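Local coordinates for protein tyrosine--tRNA ligase, mitochondrial (Coccidioides posadasii, PDB 5IJX) that probably catalyses the ATP-dependent attachment of L-tyrosine to mitochondrial tRNA(Tyr), the charging step that supplies this amino acid for protein synthesis, at residues Trp92-His96 and Gly155-Glu159; Ala26-Glu30 and Ile61-Arg65; Ser36-Glu42 and Arg54-Asp58; His11-Thr15 and Trp160-Arg164. All coordinates share one frame; numbering follows the deposited sequence.

The four contacts pack the N-terminal helices against the Rossmann-fold catalytic domain and fix the loop after helix 126-154 within it. Contacts 2 and 3 share helix 54-63, with centres about 11 Å apart, and Ser-36 packs against both Ile-29 and Thr-62. Contacts 1 and 4 divide the loop before strand 164-168 between them. Their centres lie about 13 Å apart, and Trp-162 packs against the backbone of Glu-157 and Val-95. Phe-37 joins contact 3 to Ala-93 and His-96 of contact 1. Contacts 2 and 4 both use helix 7-31 and meet where Arg-65 touches Ala-161. None of the four supplies a residue of the tyrosine pocket, which includes Tyr-69 and Leu-103.

Contact 1: residues Trp92-His96 and Gly155-Glu159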
loop_
_atom_site.group_PDB
_atom_site.type_symbol
_atom_site.label_atom_id
_atom_site.label_comp_id
_atom_site.label_asym_id
_atom_site.label_seq_id
_atom_site.Cartn_x
_atom_site.Cartn_y
_atom_site.Cartn_z
ATOM N N TRP A 92 -33.745 -1.378 7.720
ATOM C CA TRP A 92 -34.421 -2.591 8.157
ATOM C C TRP A 92 -33.555 -3.339 9.159
ATOM O O TRP A 92 -33.973 -3.590 10.295
ATOM C CB TRP A 92 -34.758 -3.476 6.955
ATOM C CG TRP A 92 -35.912 -2.960 6.138
ATOM C CD1 TRP A 92 -35.865 -2.466 4.866
ATOM C CD2 TRP A 92 -37.285 -2.880 6.547
ATOM N NE1 TRP A 92 -37.123 -2.089 4.457
ATOM C CE2 TRP A 92 -38.011 -2.333 5.470
ATOM C CE3 TRP A 92 -37.970 -3.218 7.719
ATOM C CZ2 TRP A 92 -39.383 -2.121 5.529
ATOM C CZ3 TRP A 92 -39.334 -3.002 7.774
ATOM C CH2 TRP A 92 -40.025 -2.458 6.687
ATOM N N ALA A 93 -32.322 -3.662 8.763
ATOM C CA ALA A 93 -31.407 -4.350 9.666
ATOM C C ALA A 93 -31.425 -3.704 11.043
ATOM O O ALA A 93 -31.640 -4.375 12.061
ATOM C CB ALA A 93 -29.994 -4.342 9.080
ATOM N N TYR A 94 -31.245 -2.385 11.088
ATOM C CA TYR A 94 -31.185 -1.700 12.371
ATOM C C TYR A 94 -32.433 -1.971 13.202
ATOM O O TYR A 94 -32.342 -2.360 14.372
ATOM C CB TYR A 94 -30.999 -0.202 12.153
ATOM C CG TYR A 94 -31.153 0.614 13.417
ATOM C CD1 TYR A 94 -30.194 0.560 14.417
ATOM C CD2 TYR A 94 -32.254 1.437 13.609
ATOM C CE1 TYR A 94 -30.326 1.300 15.571
ATOM C CE2 TYR A 94 -32.395 2.181 14.758
ATOM C CZ TYR A 94 -31.428 2.109 15.738
ATOM O OH TYR A 94 -31.567 2.852 16.885
ATOM N N VAL A 95 -33.612 -1.814 12.602
ATOM C CA VAL A 95 -34.852 -1.854 13.373
ATOM C C VAL A 95 -35.184 -3.304 13.685
ATOM O O VAL A 95 -36.175 -3.590 14.369
ATOM C CB VAL A 95 -36.021 -1.167 12.634
ATOM C CG1 VAL A 95 -35.712 0.309 12.398
ATOM C CG2 VAL A 95 -36.337 -1.880 11.326
ATOM N N HIS A 96 -34.371 -4.232 13.183
ATOM C CA HIS A 96 -34.546 -5.638 13.514
ATOM C C HIS A 96 -33.525 -6.123 14.539
ATOM O O HIS A 96 -33.400 -7.335 14.749
ATOM C CB HIS A 96 -34.486 -6.498 12.246
ATOM C CG HIS A 96 -35.785 -6.557 11.499
ATOM N ND1 HIS A 96 -36.591 -7.676 11.494
ATOM C CD2 HIS A 96 -36.421 -5.633 10.740
ATOM C CE1 HIS A 96 -37.667 -7.440 10.763
ATOM N NE2 HIS A 96 -37.588 -6.207 10.295
ATOM N N GLY A 155 -44.679 -0.276 13.736
ATOM C CA GLY A 155 -43.403 0.244 14.183
ATOM C C GLY A 155 -42.649 -0.749 15.041
ATOM O O GLY A 155 -43.203 -1.748 15.503
ATOM N N PHE A 156 -41.372 -0.461 15.257
ATOM C CA PHE A 156 -40.453 -1.380 15.909
ATOM C C PHE A 156 -40.045 -0.822 17.264
ATOM O O PHE A 156 -39.624 0.337 17.364
ATOM C CB PHE A 156 -39.229 -1.618 15.022
ATOM C CG PHE A 156 -39.558 -2.282 13.714
ATOM C CD1 PHE A 156 -39.202 -3.601 13.481
ATOM C CD2 PHE A 156 -40.240 -1.592 12.724
ATOM C CE1 PHE A 156 -39.510 -4.215 12.281
ATOM C CE2 PHE A 156 -40.553 -2.199 11.523
ATOM C CZ PHE A 156 -40.187 -3.513 11.301
ATOM N N GLU A 157 -40.176 -1.645 18.300
ATOM C CA GLU A 157 -39.876 -1.218 19.663
ATOM C C GLU A 157 -38.368 -1.083 19.834
ATOM O O GLU A 157 -37.638 -2.078 19.783
ATOM C CB GLU A 157 -40.451 -2.219 20.662
ATOM N N TRP A 158 -37.900 0.147 20.038
ATOM C CA TRP A 158 -36.485 0.376 20.295
ATOM C C TRP A 158 -36.029 -0.444 21.495
ATOM O O TRP A 158 -36.682 -0.451 22.542
ATOM C CB TRP A 158 -36.229 1.863 20.541
ATOM C CG TRP A 158 -34.781 2.200 20.718
ATOM C CD1 TRP A 158 -33.939 2.710 19.773
ATOM C CD2 TRP A 158 -34.001 2.049 21.911
ATOM N NE1 TRP A 158 -32.684 2.887 20.304
ATOM C CE2 TRP A 158 -32.697 2.489 21.615
ATOM C CE3 TRP A 158 -34.281 1.585 23.200
ATOM C CZ2 TRP A 158 -31.673 2.479 22.559
ATOM C CZ3 TRP A 158 -33.264 1.575 24.135
ATOM C CH2 TRP A 158 -31.977 2.020 23.811
ATOM N N GLU A 159 -34.902 -1.131 21.341
ATOM C CA GLU A 159 -34.344 -1.977 22.383
ATOM C C GLU A 159 -32.916 -1.554 22.689
ATOM O O GLU A 159 -32.293 -0.782 21.954
ATOM C CB GLU A 159 -34.372 -3.455 21.971
ATOM C CG GLU A 159 -35.747 -4.085 21.994
ATOM C CD GLU A 159 -35.768 -5.442 21.322
ATOM O OE1 GLU A 159 -36.843 -5.850 20.833
ATOM O OE2 GLU A 159 -34.707 -6.098 21.276
#
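Val-95 of helix 84-95 and Phe-156, in the loop after helix 126-154, bring the two backbones nearest, with CA atoms 6.2 Å apart. The Phe-156 ring carries the contact. Val-95 CG2 sits over the middle of one ring face, 3.9 Å from the ring centroid, in a CH-pi contact. Its chi1 of -62° puts CG2 between the backbone N and the carbonyl carbon, and from there it reaches the ring. The far end of the phenyl group points at Trp-92. Phe-156 CZ lies 3.7 Å from Trp-92 CZ3, at the edge of the indole and in its plane, and the two side chains cross at about a right angle. The imidazole of His-96 approaches obliquely, its plane at 52° to the phenyl ring, with NE2 3.4 Å from Phe-156 CE1. Further along the loop, Tyr-94 OH lies at the edge of the Trp-158 indole. That hydroxyl makes a weak hydrogen bond to Glu-148. Helix 84-95 is the helix of a beta-alpha-beta crossover in the Rossmann fold and follows the HIGH signature of class I synthetases. No hydrogen bond joins the two segments, so their mutual hold rests on apolar and aromatic packing.

Contact 2: residues Ala26-Glu30 and Ile61-Arg65; sequences AKEIE and ITRKR
Thr-62 faces Ala-26, Ile-29 and Glu-30 where two helices pack together. One is the long N-terminal helix 7-31. The other is helix 54-63, which leads into strand 67-72 of the Rossmann fold. The backbones are nearest at Ala-26 and Thr-62, whose CA atoms are 5.5 Å apart. Small side chains at this point suit the close approach. The Ala-26 methyl rests on the backbone carbonyl of Thr-62.

The Thr-62 side chain is turned with its methyl toward helix 7-31. At a chi1 of -61°, OG1 lies beside its own backbone N and hydrogen-bonds back to the carbonyl of Asp-58, one turn earlier. CG2 then takes up the apolar contacts. Ile-29 meets it tip to tip, methyl against methyl, with Ile-29 CG2 3.7 Å from Thr-62 CG2. Glu-30 passes the same methyl at a slant, and its CG comes within 3.6 Å of Thr-62 CG2. The threonine methyl thus touches the branch of Ile-29 and the stem of Glu-30.

Beyond CG, the Glu-30 chain runs extended toward the surface. There it meets Arg-63 at about a right angle. The carboxylate plane stands 79° from the guanidinium plane. The charge pairing is loose because the two groups stay well separated, and no hydrogen bond crosses between the segments. Nearby, Trp-22 NE1 of helix 7-31 makes a weak hydrogen bond to Ile-61 O. In the long salt bridge, Glu-30 OE2 lies at the guanidinium edge, 3.6 Å from Arg-63 NE and 3.5 Å from Arg-63 CG.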
loop_
_atom_site.group_PDB
_atom_site.type_symbol
_atom_site.label_atom_id
_atom_site.label_comp_id
_atom_site.label_asym_id
_atom_site.label_seq_id
_atom_site.Cartn_x
_atom_site.Cartn_y
_atom_site.Cartn_z
ATOM N N ALA A 26 -34.591 -17.346 16.824
ATOM C CA ALA A 26 -34.018 -18.265 15.848
ATOM C C ALA A 26 -34.773 -19.588 15.828
ATOM O O ALA A 26 -34.999 -20.160 14.756
ATOM C CB ALA A 26 -32.538 -18.490 16.149
ATOM N N LYS A 27 -35.166 -20.095 16.999
ATOM C CA LYS A 27 -36.025 -21.275 17.033
ATOM C C LYS A 27 -37.333 -21.007 16.299
ATOM O O LYS A 27 -37.789 -21.831 15.499
ATOM C CB LYS A 27 -36.291 -21.697 18.479
ATOM C CG LYS A 27 -35.121 -22.405 19.154
ATOM C CD LYS A 27 -35.346 -22.568 20.653
ATOM C CE LYS A 27 -36.199 -23.786 20.969
ATOM N NZ LYS A 27 -36.618 -23.834 22.399
ATOM N N GLU A 28 -37.945 -19.848 16.553
ATOM C CA GLU A 28 -39.164 -19.473 15.843
ATOM C C GLU A 28 -38.970 -19.578 14.334
ATOM O O GLU A 28 -39.700 -20.299 13.646
ATOM C CB GLU A 28 -39.582 -18.052 16.222
ATOM C CG GLU A 28 -39.982 -17.874 17.673
ATOM C CD GLU A 28 -41.166 -16.941 17.831
ATOM O OE1 GLU A 28 -41.359 -16.071 16.954
ATOM O OE2 GLU A 28 -41.911 -17.080 18.824
ATOM N N ILE A 29 -37.978 -18.859 13.807
ATOM C CA ILE A 29 -37.778 -18.802 12.361
ATOM C C ILE A 29 -37.472 -20.189 11.808
ATOM O O ILE A 29 -38.132 -20.664 10.877
ATOM C CB ILE A 29 -36.662 -17.795 12.024
ATOM C CG1 ILE A 29 -37.157 -16.368 12.287
ATOM C CG2 ILE A 29 -36.206 -17.948 10.580
ATOM C CD1 ILE A 29 -36.067 -15.319 12.264
ATOM N N GLU A 30 -36.459 -20.857 12.368
ATOM C CA GLU A 30 -35.999 -22.126 11.813
ATOM C C GLU A 30 -37.035 -23.234 11.947
ATOM O O GLU A 30 -36.988 -24.202 11.179
ATOM C CB GLU A 30 -34.687 -22.546 12.480
ATOM C CG GLU A 30 -33.507 -21.668 12.087
ATOM C CD GLU A 30 -32.182 -22.180 12.618
ATOM O OE1 GLU A 30 -32.182 -22.900 13.638
ATOM O OE2 GLU A 30 -31.138 -21.863 12.009
ATOM N N ILE A 61 -27.742 -14.961 9.440
ATOM C CA ILE A 61 -28.553 -13.907 10.039
ATOM C C ILE A 61 -29.528 -14.498 11.048
ATOM O O ILE A 61 -29.757 -13.928 12.121
ATOM C CB ILE A 61 -29.282 -13.110 8.941
ATOM C CG1 ILE A 61 -28.265 -12.514 7.960
ATOM C CG2 ILE A 61 -30.138 -12.014 9.558
ATOM C CD1 ILE A 61 -28.883 -11.782 6.783
ATOM N N THR A 62 -30.115 -15.649 10.722
ATOM C CA THR A 62 -31.081 -16.260 11.631
ATOM C C THR A 62 -30.417 -16.693 12.935
ATOM O O THR A 62 -30.994 -16.530 14.018
ATOM C CB THR A 62 -31.754 -17.451 10.948
ATOM O OG1 THR A 62 -32.448 -16.999 9.778
ATOM C CG2 THR A 62 -32.741 -18.126 11.883
ATOM N N ARG A 63 -29.205 -17.239 12.855
ATOM C CA ARG A 63 -28.528 -17.797 14.019
ATOM C C ARG A 63 -27.667 -16.790 14.775
ATOM O O ARG A 63 -27.225 -17.096 15.888
ATOM C CB ARG A 63 -27.630 -18.967 13.602
ATOM C CG ARG A 63 -28.343 -20.281 13.339
ATOM C CD ARG A 63 -27.462 -21.440 13.781
ATOM N NE ARG A 63 -27.830 -22.706 13.154
ATOM C CZ ARG A 63 -26.988 -23.718 12.960
ATOM N NH1 ARG A 63 -25.716 -23.616 13.330
ATOM N NH2 ARG A 63 -27.412 -24.833 12.385
ATOM N N LYS A 64 -27.410 -15.611 14.214
ATOM C CA LYS A 64 -26.378 -14.740 14.761
ATOM C C LYS A 64 -26.759 -13.282 14.556
ATOM O O LYS A 64 -27.156 -12.891 13.455
ATOM C CB LYS A 64 -25.031 -15.040 14.098
ATOM C CG LYS A 64 -23.836 -14.406 14.773
ATOM C CD LYS A 64 -22.552 -14.907 14.137
ATOM C CE LYS A 64 -21.324 -14.432 14.892
ATOM N NZ LYS A 64 -20.079 -15.054 14.361
ATOM N N ARG A 65 -26.628 -12.486 15.620
ATOM C CA ARG A 65 -26.908 -11.050 15.569
ATOM C C ARG A 65 -25.701 -10.351 14.945
ATOM O O ARG A 65 -24.866 -9.747 15.622
ATOM C CB ARG A 65 -27.210 -10.517 16.965
ATOM C CG ARG A 65 -27.819 -9.120 16.991
ATOM C CD ARG A 65 -27.907 -8.581 18.415
ATOM N NE ARG A 65 -28.840 -9.341 19.249
ATOM C CZ ARG A 65 -30.108 -9.004 19.476
ATOM N NH1 ARG A 65 -30.627 -7.908 18.936
ATOM N NH2 ARG A 65 -30.865 -9.767 20.253
#

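Contact 3: residues Ser36-Glu42 and Arg54-Asp58; sequences SFLSFLE and RDALD
Arg-54 reaches across to Leu-38 and Glu-42. From CB its chain leaves with CG anti to the backbone N (chi1 -178°), then bends at chi2. CG and CD run past Leu-38 CD2, with CG 3.9 Å from that methyl. NE donates to Glu-42 OE2 at 2.9 Å, a nearly straight bond in the guanidinium plane. Leu-38 CD2 lies over one face of the guanidinium, 3.9 Å from Arg-54 CZ. NH2 donates to Glu-42 OE1 at 3.0 Å, which it meets from above the carboxylate plane. The grip is side-on, one nitrogen to each oxygen. NH1 turns back to its own helix, bonding Asp-55 OD2 at 3.1 Å and, weakly, Asp-58 OD2. Three carboxylates thus share one guanidinium, whose charge probably eases their mutual repulsion.

Asp-58 also links the helices. Ser-36 OG donates to the syn lone pair of Asp-58 OD1 at 2.8 Å, while the same OG N-caps helix 37-43 by accepting from Ser-39 N. The axes of segments 37-42 and 54-58 approach to 10.0 Å, with their N-to-C directions 118° apart. Leu-57 of helix 54-63 packs on Tyr-279 and Ile-281 of strand 279-283, while Phe-37 of helix 37-43 packs against helix 84-95.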
loop_
_atom_site.group_PDB
_atom_site.type_symbol
_atom_site.label_atom_id
_atom_site.label_comp_id
_atom_site.label_asym_id
_atom_site.label_seq_id
_atom_site.Cartn_x
_atom_site.Cartn_y
_atom_site.Cartn_z
ATOM N N SER A 36 -37.651 -15.353 8.099
ATOM C CA SER A 36 -36.266 -14.935 8.241
ATOM C C SER A 36 -36.078 -13.518 7.705
ATOM O O SER A 36 -36.903 -12.989 6.955
ATOM C CB SER A 36 -35.333 -15.897 7.506
ATOM O OG SER A 36 -35.416 -15.713 6.102
ATOM N N PHE A 37 -34.961 -12.903 8.096
ATOM C CA PHE A 37 -34.692 -11.529 7.687
ATOM C C PHE A 37 -34.369 -11.449 6.200
ATOM O O PHE A 37 -34.852 -10.549 5.500
ATOM C CB PHE A 37 -33.547 -10.957 8.521
ATOM C CG PHE A 37 -33.257 -9.511 8.242
ATOM C CD1 PHE A 37 -34.153 -8.526 8.621
ATOM C CD2 PHE A 37 -32.084 -9.136 7.608
ATOM C CE1 PHE A 37 -33.887 -7.193 8.368
ATOM C CE2 PHE A 37 -31.812 -7.804 7.353
ATOM C CZ PHE A 37 -32.714 -6.833 7.733
ATOM N N LEU A 38 -33.558 -12.381 5.696
ATOM C CA LEU A 38 -33.216 -12.374 4.277
ATOM C C LEU A 38 -34.458 -12.579 3.418
ATOM O O LEU A 38 -34.680 -11.852 2.443
ATOM C CB LEU A 38 -32.172 -13.453 3.990
ATOM C CG LEU A 38 -31.592 -13.467 2.577
ATOM C CD1 LEU A 38 -30.849 -12.171 2.281
ATOM C CD2 LEU A 38 -30.674 -14.665 2.399
ATOM N N SER A 39 -35.279 -13.573 3.763
ATOM C CA SER A 39 -36.536 -13.780 3.051
ATOM C C SER A 39 -37.358 -12.497 3.008
ATOM O O SER A 39 -37.936 -12.150 1.969
ATOM C CB SER A 39 -37.332 -14.904 3.716
ATOM O OG SER A 39 -38.574 -15.106 3.065
ATOM N N PHE A 40 -37.412 -11.773 4.128
ATOM C CA PHE A 40 -38.161 -10.523 4.169
ATOM C C PHE A 40 -37.571 -9.501 3.205
ATOM O O PHE A 40 -38.294 -8.905 2.397
ATOM C CB PHE A 40 -38.183 -9.977 5.597
ATOM C CG PHE A 40 -38.829 -8.630 5.720
ATOM C CD1 PHE A 40 -40.195 -8.484 5.551
ATOM C CD2 PHE A 40 -38.071 -7.511 6.014
ATOM C CE1 PHE A 40 -40.791 -7.244 5.667
ATOM C CE2 PHE A 40 -38.660 -6.269 6.133
ATOM C CZ PHE A 40 -40.022 -6.135 5.959
ATOM N N LEU A 41 -36.253 -9.284 3.271
ATOM C CA LEU A 41 -35.612 -8.367 2.333
ATOM C C LEU A 41 -35.948 -8.734 0.893
ATOM O O LEU A 41 -36.157 -7.854 0.048
ATOM C CB LEU A 41 -34.093 -8.369 2.535
ATOM C CG LEU A 41 -33.515 -7.703 3.787
ATOM C CD1 LEU A 41 -31.997 -7.748 3.729
ATOM C CD2 LEU A 41 -33.996 -6.267 3.942
ATOM N N GLU A 42 -36.007 -10.034 0.595
ATOM C CA GLU A 42 -36.355 -10.468 -0.754
ATOM C C GLU A 42 -37.786 -10.076 -1.100
ATOM O O GLU A 42 -38.046 -9.522 -2.175
ATOM C CB GLU A 42 -36.166 -11.981 -0.885
ATOM C CG GLU A 42 -34.721 -12.441 -0.784
ATOM C CD GLU A 42 -34.585 -13.950 -0.825
ATOM O OE1 GLU A 42 -35.590 -14.646 -0.575
ATOM O OE2 GLU A 42 -33.471 -14.442 -1.110
ATOM N N ARG A 54 -26.630 -18.212 -0.699
ATOM C CA ARG A 54 -27.795 -17.500 -0.178
ATOM C C ARG A 54 -28.309 -18.143 1.106
ATOM O O ARG A 54 -28.473 -17.471 2.133
ATOM C CB ARG A 54 -28.884 -17.459 -1.252
ATOM C CG ARG A 54 -30.139 -16.702 -0.861
ATOM C CD ARG A 54 -31.200 -17.630 -0.297
ATOM N NE ARG A 54 -32.409 -16.907 0.090
ATOM C CZ ARG A 54 -33.210 -17.257 1.091
ATOM N NH1 ARG A 54 -32.937 -18.321 1.836
ATOM N NH2 ARG A 54 -34.285 -16.531 1.359
ATOM N N ASP A 55 -28.572 -19.452 1.067
ATOM C CA ASP A 55 -29.091 -20.133 2.249
ATOM C C ASP A 55 -28.104 -20.075 3.407
ATOM O O ASP A 55 -28.516 -20.050 4.573
ATOM C CB ASP A 55 -29.432 -21.585 1.914
ATOM C CG ASP A 55 -30.573 -21.703 0.920
ATOM O OD1 ASP A 55 -30.683 -22.755 0.258
ATOM O OD2 ASP A 55 -31.359 -20.739 0.801
ATOM N N ALA A 56 -26.802 -20.055 3.112
ATOM C CA ALA A 56 -25.810 -19.892 4.169
ATOM C C ALA A 56 -25.952 -18.537 4.852
ATOM O O ALA A 56 -25.799 -18.428 6.073
ATOM C CB ALA A 56 -24.401 -20.056 3.600
ATOM N N LEU A 57 -26.244 -17.488 4.077
ATOM C CA LEU A 57 -26.420 -16.162 4.661
ATOM C C LEU A 57 -27.706 -16.088 5.472
ATOM O O LEU A 57 -27.717 -15.541 6.582
ATOM C CB LEU A 57 -26.415 -15.101 3.562
ATOM C CG LEU A 57 -26.773 -13.677 4.000
ATOM C CD1 LEU A 57 -25.873 -13.208 5.137
ATOM C CD2 LEU A 57 -26.690 -12.721 2.817
ATOM N N ASP A 58 -28.804 -16.615 4.927
ATOM C CA ASP A 58 -30.035 -16.724 5.703
ATOM C C ASP A 58 -29.765 -17.415 7.035
ATOM O O ASP A 58 -30.208 -16.956 8.096
ATOM C CB ASP A 58 -31.086 -17.492 4.897
ATOM C CG ASP A 58 -32.501 -17.190 5.344
ATOM O OD1 ASP A 58 -32.696 -16.218 6.104
ATOM O OD2 ASP A 58 -33.424 -17.918 4.922
#

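Contact 4: residues His11-Thr15 and Trp160-Arg164; sequences HLRRT and WAWRR
Trp-160 CG stands anti to the backbone N, at a chi1 of 177°, and this swings the indole toward helix 7-31, where Arg-14 bends at chi2 and chi3 and runs along it. The two flat groups lie almost parallel, their planes 3° apart. The guanidinium covers the five-membered ring, with Arg-14 CZ 4.5 Å from that ring's centroid, a cation-pi stack. The base of the same side chain is used as well. Arg-14 CB sits over the six-membered ring, 3.5 Å from its centroid, in a CH-pi contact on the same face. One arginine therefore spans both rings of the indole.

His-11 meets Trp-160 in another way. The indole turns its edge to the imidazole face in an offset edge-to-face pair, with planes at 68°. His-11 CD2 is 3.5 Å from Trp-160 CZ2.

These residues join the N-terminal helix to the loop that runs into strand 164-168, an outer strand of the Rossmann-fold sheet within this chain. The backbone of Arg-163 pairs with Ala-100 of the neighbouring strand 99-104. Its side chain curls back to its own loop, where Arg-163 NH1 makes a weak hydrogen bond to Trp-160 O. Arg-163 NH2 comes within 4.1 Å of His-11 NE2 without bonding.

On the helix side, His-11 O is held by two donors of one residue, Thr-15 N in the usual helical bond and Thr-15 OG1 at 3.0 Å. The hydroxyl comes in from above the carbonyl plane. Thr-15 OG1 also lies 4.1 Å from Trp-160 CH2, at the far end of the indole.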
loop_
_atom_site.group_PDB
_atom_site.type_symbol
_atom_site.label_atom_id
_atom_site.label_comp_id
_atom_site.label_asym_id
_atom_site.label_seq_id
_atom_site.Cartn_x
_atom_site.Cartn_y
_atom_site.Cartn_z
ATOM N N HIS A 11 -23.260 -4.798 31.551
ATOM C CA HIS A 11 -23.211 -4.891 30.096
ATOM C C HIS A 11 -23.177 -6.343 29.639
ATOM O O HIS A 11 -23.890 -6.729 28.706
ATOM C CB HIS A 11 -21.993 -4.134 29.568
ATOM C CG HIS A 11 -21.926 -4.068 28.074
ATOM N ND1 HIS A 11 -21.235 -4.989 27.317
ATOM C CD2 HIS A 11 -22.466 -3.189 27.197
ATOM C CE1 HIS A 11 -21.352 -4.681 26.037
ATOM N NE2 HIS A 11 -22.093 -3.592 25.937
ATOM N N LEU A 12 -22.341 -7.166 30.277
ATOM C CA LEU A 12 -22.263 -8.570 29.889
ATOM C C LEU A 12 -23.602 -9.272 30.086
ATOM O O LEU A 12 -24.041 -10.040 29.222
ATOM C CB LEU A 12 -21.159 -9.271 30.680
ATOM C CG LEU A 12 -19.738 -8.955 30.207
ATOM N N ARG A 13 -24.270 -9.015 31.214
ATOM C CA ARG A 13 -25.599 -9.581 31.428
ATOM C C ARG A 13 -26.541 -9.193 30.296
ATOM O O ARG A 13 -27.167 -10.055 29.668
ATOM C CB ARG A 13 -26.157 -9.114 32.773
ATOM C CG ARG A 13 -27.591 -9.562 33.040
ATOM C CD ARG A 13 -28.097 -9.053 34.379
ATOM N NE ARG A 13 -28.193 -7.596 34.413
ATOM C CZ ARG A 13 -29.250 -6.899 34.006
ATOM N NH1 ARG A 13 -30.322 -7.515 33.524
ATOM N NH2 ARG A 13 -29.234 -5.576 34.081
ATOM N N ARG A 14 -26.658 -7.890 30.028
ATOM C CA ARG A 14 -27.494 -7.421 28.926
ATOM C C ARG A 14 -27.173 -8.172 27.639
ATOM O O ARG A 14 -28.075 -8.649 26.941
ATOM C CB ARG A 14 -27.302 -5.917 28.729
ATOM C CG ARG A 14 -27.735 -5.058 29.913
ATOM C CD ARG A 14 -29.196 -4.647 29.824
ATOM N NE ARG A 14 -29.399 -3.288 30.318
ATOM C CZ ARG A 14 -30.541 -2.615 30.219
ATOM N NH1 ARG A 14 -31.600 -3.171 29.643
ATOM N NH2 ARG A 14 -30.625 -1.382 30.697
ATOM N N THR A 15 -25.885 -8.279 27.309
ATOM C CA THR A 15 -25.470 -9.025 26.127
ATOM C C THR A 15 -26.048 -10.433 26.144
ATOM O O THR A 15 -26.619 -10.897 25.150
ATOM C CB THR A 15 -23.942 -9.071 26.055
ATOM O OG1 THR A 15 -23.425 -7.741 25.923
ATOM C CG2 THR A 15 -23.479 -9.908 24.874
ATOM N N TRP A 160 -32.398 -2.078 23.800
ATOM C CA TRP A 160 -31.012 -1.821 24.166
ATOM C C TRP A 160 -30.046 -2.510 23.210
ATOM O O TRP A 160 -28.919 -2.039 23.025
ATOM C CB TRP A 160 -30.766 -2.284 25.603
ATOM C CG TRP A 160 -29.352 -2.143 26.057
ATOM C CD1 TRP A 160 -28.798 -1.068 26.689
ATOM C CD2 TRP A 160 -28.307 -3.113 25.923
ATOM N NE1 TRP A 160 -27.472 -1.309 26.954
ATOM C CE2 TRP A 160 -27.146 -2.557 26.494
ATOM C CE3 TRP A 160 -28.240 -4.398 25.374
ATOM C CZ2 TRP A 160 -25.932 -3.241 26.533
ATOM C CZ3 TRP A 160 -27.033 -5.075 25.412
ATOM C CH2 TRP A 160 -25.896 -4.496 25.988
ATOM N N ALA A 161 -30.468 -3.615 22.594
ATOM C CA ALA A 161 -29.606 -4.363 21.687
ATOM C C ALA A 161 -29.449 -3.697 20.328
ATOM O O ALA A 161 -28.546 -4.076 19.574
ATOM C CB ALA A 161 -30.150 -5.780 21.497
ATOM N N TRP A 162 -30.296 -2.725 19.995
ATOM C CA TRP A 162 -30.167 -2.033 18.722
ATOM C C TRP A 162 -28.828 -1.313 18.650
ATOM O O TRP A 162 -28.403 -0.659 19.606
ATOM C CB TRP A 162 -31.309 -1.033 18.538
ATOM C CG TRP A 162 -32.635 -1.673 18.262
ATOM C CD1 TRP A 162 -32.983 -2.974 18.485
ATOM C CD2 TRP A 162 -33.791 -1.038 17.703
ATOM N NE1 TRP A 162 -34.286 -3.187 18.103
ATOM C CE2 TRP A 162 -34.803 -2.015 17.618
ATOM C CE3 TRP A 162 -34.068 0.261 17.267
ATOM C CZ2 TRP A 162 -36.070 -1.733 17.115
ATOM C CZ3 TRP A 162 -35.328 0.539 16.768
ATOM C CH2 TRP A 162 -36.314 -0.453 16.696
ATOM N N ARG A 163 -28.163 -1.437 17.504
ATOM C CA ARG A 163 -26.840 -0.865 17.303
ATOM C C ARG A 163 -26.828 -0.077 16.004
ATOM O O ARG A 163 -27.292 -0.564 14.967
ATOM C CB ARG A 163 -25.763 -1.957 17.281
ATOM C CG ARG A 163 -25.625 -2.719 18.590
ATOM C CD ARG A 163 -24.830 -1.935 19.621
ATOM N NE ARG A 163 -24.497 -2.751 20.787
ATOM C CZ ARG A 163 -25.235 -2.839 21.890
ATOM N NH1 ARG A 163 -26.367 -2.158 22.004
ATOM N NH2 ARG A 163 -24.835 -3.614 22.889
ATOM N N ARG A 164 -26.290 1.136 16.068
ATOM C CA ARG A 164 -26.236 2.046 14.936
ATOM C C ARG A 164 -24.876 2.723 14.954
ATOM O O ARG A 164 -24.354 3.039 16.028
ATOM C CB ARG A 164 -27.351 3.093 15.024
ATOM C CG ARG A 164 -28.034 3.423 13.718
ATOM C CD ARG A 164 -29.195 4.368 13.975
ATOM N NE ARG A 164 -28.741 5.683 14.422
ATOM C CZ ARG A 164 -29.492 6.549 15.096
ATOM N NH1 ARG A 164 -30.742 6.245 15.422
ATOM N NH2 ARG A 164 -28.989 7.722 15.454
#